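Long-range contacts in kinetochore protein Mis16 (PDB 4XYH), which binds histone H4 and the CENP-A-specific chaperone Scm3 independently, as a WD-repeat protein of the kinetochore: residues Asp240-Leu245 and Gly286-Pro291; Tyr295-Ala300 and Trp309-Leu314. All blocks are in the same frame, centred on the assembly; numbering follows the deposited sequence.

Contact 1: Asp240-Leu245 and Gly286-Pro291; sequences DLQFHL and GVAFNP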
# COMPACT_ATOMS: atom_id res chain seq x y z
N ASP A 240 -5.73 -3.76 -7.06
CA ASP A 240 -5.85 -2.98 -5.83
C ASP A 240 -7.32 -2.69 -5.61
O ASP A 240 -8.09 -2.65 -6.57
CB ASP A 240 -5.04 -1.68 -5.93
CG ASP A 240 -4.77 -1.03 -4.57
OD1 ASP A 240 -4.92 -1.70 -3.52
OD2 ASP A 240 -4.38 0.15 -4.55
N LEU A 241 -7.72 -2.54 -4.35
CA LEU A 241 -9.10 -2.23 -4.00
C LEU A 241 -9.15 -1.56 -2.62
O LEU A 241 -8.25 -1.75 -1.81
CB LEU A 241 -9.98 -3.48 -4.02
CG LEU A 241 -9.59 -4.81 -3.35
CD1 LEU A 241 -9.56 -4.72 -1.83
CD2 LEU A 241 -10.55 -5.92 -3.76
N GLN A 242 -10.20 -0.78 -2.36
CA GLN A 242 -10.32 -0.08 -1.09
C GLN A 242 -11.77 0.21 -0.73
O GLN A 242 -12.59 0.56 -1.58
CB GLN A 242 -9.51 1.23 -1.11
CG GLN A 242 -9.29 1.83 0.29
CD GLN A 242 -8.66 3.23 0.30
OE1 GLN A 242 -9.32 4.21 0.63
NE2 GLN A 242 -7.37 3.31 -0.02
N PHE A 243 -12.10 0.05 0.55
CA PHE A 243 -13.39 0.47 1.06
C PHE A 243 -13.34 1.95 1.37
O PHE A 243 -12.28 2.49 1.74
CB PHE A 243 -13.76 -0.33 2.33
CG PHE A 243 -14.40 -1.66 2.05
CD1 PHE A 243 -15.72 -1.73 1.59
CD2 PHE A 243 -13.71 -2.84 2.26
CE1 PHE A 243 -16.33 -2.95 1.34
CE2 PHE A 243 -14.32 -4.07 2.02
CZ PHE A 243 -15.62 -4.13 1.56
N HIS A 244 -14.48 2.62 1.21
CA HIS A 244 -14.59 4.04 1.56
C HIS A 244 -14.52 4.24 3.07
O HIS A 244 -15.07 3.45 3.83
CB HIS A 244 -15.90 4.64 1.01
CG HIS A 244 -15.88 6.13 0.93
ND1 HIS A 244 -16.01 6.94 2.04
CD2 HIS A 244 -15.70 6.96 -0.12
CE1 HIS A 244 -15.92 8.20 1.67
NE2 HIS A 244 -15.74 8.24 0.36
N LEU A 245 -13.86 5.32 3.51
CA LEU A 245 -13.73 5.61 4.94
C LEU A 245 -15.06 5.89 5.63
O LEU A 245 -15.18 5.72 6.84
CB LEU A 245 -12.82 6.81 5.18
CG LEU A 245 -11.31 6.67 5.38
CD1 LEU A 245 -10.97 5.34 6.04
CD2 LEU A 245 -10.54 6.88 4.07
N GLY A 286 -2.98 1.08 -8.74
CA GLY A 286 -3.39 1.43 -7.39
C GLY A 286 -4.54 2.41 -7.37
O GLY A 286 -4.78 3.13 -8.36
N VAL A 287 -5.24 2.45 -6.24
CA VAL A 287 -6.37 3.34 -6.06
C VAL A 287 -6.43 3.74 -4.59
O VAL A 287 -6.12 2.94 -3.71
CB VAL A 287 -7.69 2.68 -6.51
CG1 VAL A 287 -7.90 1.37 -5.75
CG2 VAL A 287 -8.90 3.63 -6.36
N ALA A 288 -6.84 4.97 -4.32
CA ALA A 288 -6.86 5.46 -2.95
C ALA A 288 -7.87 6.60 -2.78
O ALA A 288 -7.86 7.58 -3.53
CB ALA A 288 -5.47 5.91 -2.52
N PHE A 289 -8.75 6.43 -1.80
CA PHE A 289 -9.67 7.47 -1.38
C PHE A 289 -8.99 8.47 -0.46
O PHE A 289 -8.21 8.09 0.42
CB PHE A 289 -10.86 6.86 -0.65
CG PHE A 289 -11.87 6.21 -1.53
CD1 PHE A 289 -12.50 6.93 -2.54
CD2 PHE A 289 -12.23 4.88 -1.33
CE1 PHE A 289 -13.45 6.33 -3.33
CE2 PHE A 289 -13.19 4.28 -2.12
CZ PHE A 289 -13.79 5.01 -3.13
N ASN A 290 -9.29 9.75 -0.65
CA ASN A 290 -8.81 10.81 0.22
C ASN A 290 -9.59 10.75 1.53
O ASN A 290 -10.81 10.70 1.50
CB ASN A 290 -8.98 12.17 -0.46
CG ASN A 290 -8.44 13.33 0.38
OD1 ASN A 290 -9.04 13.73 1.38
ND2 ASN A 290 -7.32 13.90 -0.06
N PRO A 291 -8.89 10.73 2.67
CA PRO A 291 -9.54 10.57 3.98
C PRO A 291 -10.25 11.84 4.50
O PRO A 291 -10.94 11.76 5.51
CB PRO A 291 -8.37 10.19 4.90
CG PRO A 291 -7.17 10.79 4.25
CD PRO A 291 -7.42 10.73 2.77
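Asp240 and Gln242 both turn CG anti to the backbone N (chi1 -162° and -165°), which carries their polar ends across to the strand of Gly286-Phe289, while Phe289 sets its own CG beside the backbone N and swings its ring back between Gln242 and His244. The two strands are the innermost ones of neighbouring blades in a WD-repeat beta-propeller; they run nearly parallel, 13° apart, with axes 5.9 Å from each other. At that spacing the bonds between the two strands run from backbone N-H groups of one to side-chain oxygens of the other. Asp240 OD2 accepts from Val287 N at 3.0 Å, with the donor on the anti side and well out of the carboxylate plane, and its other oxygen, OD1, takes a weak bond from Leu241 N. Further along, Gln242 OE1 sits at the edge of the Phe289 ring and receives a weak bond from Phe289 N. The His244 imidazole meets this ring edge-to-face, its own orientation fixed by NE2 bonding to Asp294 O and ND1 to Gln246 N. Beyond the strands, Leu245 CD2 rests on Pro291 CB at 4.0 Å. In the aromatic pair, His244 CD2 is poised over the middle of the Phe289 ring, 3.8 Å above its plane.

Contact 2: Tyr295-Ala300 and Trp309-Leu314; sequences YLLATA and WDLRRL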
# COMPACT_ATOMS: atom_id res chain seq x y z
N TYR A 295 -15.30 12.58 -1.78
CA TYR A 295 -15.54 12.39 -3.21
C TYR A 295 -14.26 12.27 -4.02
O TYR A 295 -14.30 11.93 -5.21
CB TYR A 295 -16.40 13.53 -3.78
CG TYR A 295 -17.75 13.62 -3.10
CD1 TYR A 295 -18.79 12.79 -3.49
CD2 TYR A 295 -17.95 14.48 -2.02
CE1 TYR A 295 -20.02 12.83 -2.84
CE2 TYR A 295 -19.19 14.53 -1.37
CZ TYR A 295 -20.21 13.70 -1.79
OH TYR A 295 -21.43 13.74 -1.16
N LEU A 296 -13.12 12.55 -3.39
CA LEU A 296 -11.85 12.55 -4.11
C LEU A 296 -11.15 11.19 -4.04
O LEU A 296 -11.12 10.56 -2.98
CB LEU A 296 -10.92 13.64 -3.57
CG LEU A 296 -9.58 13.85 -4.31
CD1 LEU A 296 -9.80 14.18 -5.76
CD2 LEU A 296 -8.78 14.96 -3.66
N LEU A 297 -10.58 10.76 -5.17
CA LEU A 297 -9.71 9.57 -5.19
C LEU A 297 -8.63 9.67 -6.27
O LEU A 297 -8.68 10.55 -7.15
CB LEU A 297 -10.53 8.29 -5.40
CG LEU A 297 -11.31 8.14 -6.71
CD1 LEU A 297 -11.55 6.68 -7.01
CD2 LEU A 297 -12.65 8.87 -6.64
N ALA A 298 -7.64 8.78 -6.21
CA ALA A 298 -6.53 8.79 -7.14
C ALA A 298 -6.29 7.41 -7.71
O ALA A 298 -6.51 6.40 -7.03
CB ALA A 298 -5.27 9.30 -6.46
N THR A 299 -5.83 7.36 -8.96
CA THR A 299 -5.41 6.11 -9.58
C THR A 299 -3.96 6.22 -10.06
O THR A 299 -3.54 7.26 -10.58
CB THR A 299 -6.30 5.72 -10.79
OG1 THR A 299 -6.37 6.81 -11.72
CG2 THR A 299 -7.71 5.38 -10.33
N ALA A 300 -3.21 5.14 -9.87
CA ALA A 300 -1.83 5.05 -10.35
C ALA A 300 -1.81 4.08 -11.52
O ALA A 300 -2.33 2.97 -11.42
CB ALA A 300 -0.90 4.57 -9.24
N TRP A 309 -9.67 11.96 -9.40
CA TRP A 309 -11.06 11.82 -9.80
C TRP A 309 -12.01 12.27 -8.70
O TRP A 309 -11.72 12.16 -7.51
CB TRP A 309 -11.41 10.36 -10.15
CG TRP A 309 -10.50 9.69 -11.08
CD1 TRP A 309 -9.33 9.06 -10.78
CD2 TRP A 309 -10.67 9.55 -12.50
NE1 TRP A 309 -8.76 8.53 -11.91
CE2 TRP A 309 -9.57 8.82 -12.98
CE3 TRP A 309 -11.66 9.95 -13.40
CZ2 TRP A 309 -9.41 8.50 -14.33
CZ3 TRP A 309 -11.51 9.64 -14.74
CH2 TRP A 309 -10.40 8.92 -15.20
N ASP A 310 -13.17 12.77 -9.12
CA ASP A 310 -14.27 13.00 -8.20
C ASP A 310 -15.37 11.99 -8.55
O ASP A 310 -15.68 11.81 -9.73
CB ASP A 310 -14.78 14.43 -8.32
CG ASP A 310 -15.85 14.75 -7.29
OD1 ASP A 310 -16.95 14.17 -7.36
OD2 ASP A 310 -15.59 15.59 -6.41
N LEU A 311 -15.94 11.34 -7.54
CA LEU A 311 -16.97 10.31 -7.73
C LEU A 311 -18.20 10.82 -8.47
O LEU A 311 -18.99 10.03 -9.01
CB LEU A 311 -17.42 9.73 -6.38
CG LEU A 311 -16.52 8.74 -5.63
CD1 LEU A 311 -17.15 8.40 -4.28
CD2 LEU A 311 -16.30 7.48 -6.45
N ARG A 312 -18.39 12.13 -8.48
CA ARG A 312 -19.60 12.71 -9.05
C ARG A 312 -19.41 13.00 -10.53
O ARG A 312 -20.34 13.42 -11.21
CB ARG A 312 -20.01 13.96 -8.28
CG ARG A 312 -20.48 13.69 -6.86
CD ARG A 312 -20.45 14.94 -6.01
NE ARG A 312 -19.10 15.50 -5.90
CZ ARG A 312 -18.75 16.51 -5.11
NH1 ARG A 312 -19.63 17.11 -4.33
NH2 ARG A 312 -17.49 16.93 -5.10
N ARG A 313 -18.20 12.76 -11.03
CA ARG A 313 -17.88 13.00 -12.44
C ARG A 313 -16.76 12.07 -12.95
O ARG A 313 -15.74 12.54 -13.42
CB ARG A 313 -17.48 14.48 -12.64
CG ARG A 313 -17.50 14.99 -14.08
CD ARG A 313 -16.80 16.33 -14.19
NE ARG A 313 -15.34 16.19 -14.23
CZ ARG A 313 -14.48 17.19 -14.35
NH1 ARG A 313 -14.91 18.44 -14.43
NH2 ARG A 313 -13.17 16.95 -14.39
N LEU A 314 -16.96 10.76 -12.85
CA LEU A 314 -15.92 9.81 -13.27
C LEU A 314 -15.71 9.75 -14.79
O LEU A 314 -14.75 9.16 -15.27
CB LEU A 314 -16.24 8.42 -12.73
CG LEU A 314 -16.12 8.27 -11.20
CD1 LEU A 314 -16.26 6.82 -10.77
CD2 LEU A 314 -14.78 8.82 -10.75
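Leu297 CD2 touches Leu311 CD2 at 3.9 Å and Trp309 CB at 4.0 Å, forming the apolar centre of a beta hairpin within one propeller blade. The position of Leu297 CG between its backbone N and carbonyl carbon (chi1 63°) directs CD2 toward these two partners, and Leu260 and Ile262 of the preceding blade close in from outside. Around this centre the strands pair antiparallel: Leu297 and Trp309 form a hydrogen-bonded pair, Leu297 N giving to Trp309 O and Trp309 N to Leu297 O, and Leu296 faces Asp310 as a non-hydrogen-bonded one. Toward the hairpin's own turn, the indole edge of Trp309 points NE1 at Thr299 OG1, 3.0 Å away and in the ring plane, with a nearly straight bond (169°). Thr299 OG1 is also hydrogen-bonded to His280 NE2; His, Ser/Thr and Trp linked in this way are the familiar structural network of WD repeats. At the open end of the hairpin, where strand 296-301 begins and strand 306-310 finishes, Leu311 N binds Tyr295 O, and the chain turns through a type I turn, Asp310 to Arg313. Asp310 OD1 accepts from Arg312 N in an Asx turn and from Arg312 NE, while OD2 takes Arg312 NH2 at 2.7 Å, a side-on salt bridge. The guanidinium held by this grip lies flat on the Tyr295 ring, planes 9° apart and centres 3.9 Å apart, a cation-pi stack. An asparagine in place of Asp310 would probably leave Arg312 without its charged mate and its guanidinium freer to turn off the tyrosine. The arginine charge is thus probably balanced by the carboxylate at its edge, while the neutral ring over its face adds cation-pi stabilisation at this exposed end.

Contact 1 joins two blades and contact 2 lies within the second of them, so together they lead outward through the propeller: their centres are 10 Å apart, at about 10 and 18 Å from the centre of the chain. Strands 284-289 and 296-301 are neighbours in one antiparallel sheet, and Ala298 N to Ala288 O (2.9 Å) and Ala300 N to Gly286 O (3.0 Å) are probable hydrogen bonds tying the contacts directly. Packing follows the same route, since Val287 and Phe289 of contact 1 both touch Leu297 of contact 2. Contact 1 is buried, whereas contact 2 ends in exposed charged and aromatic groups at the open end of the hairpin.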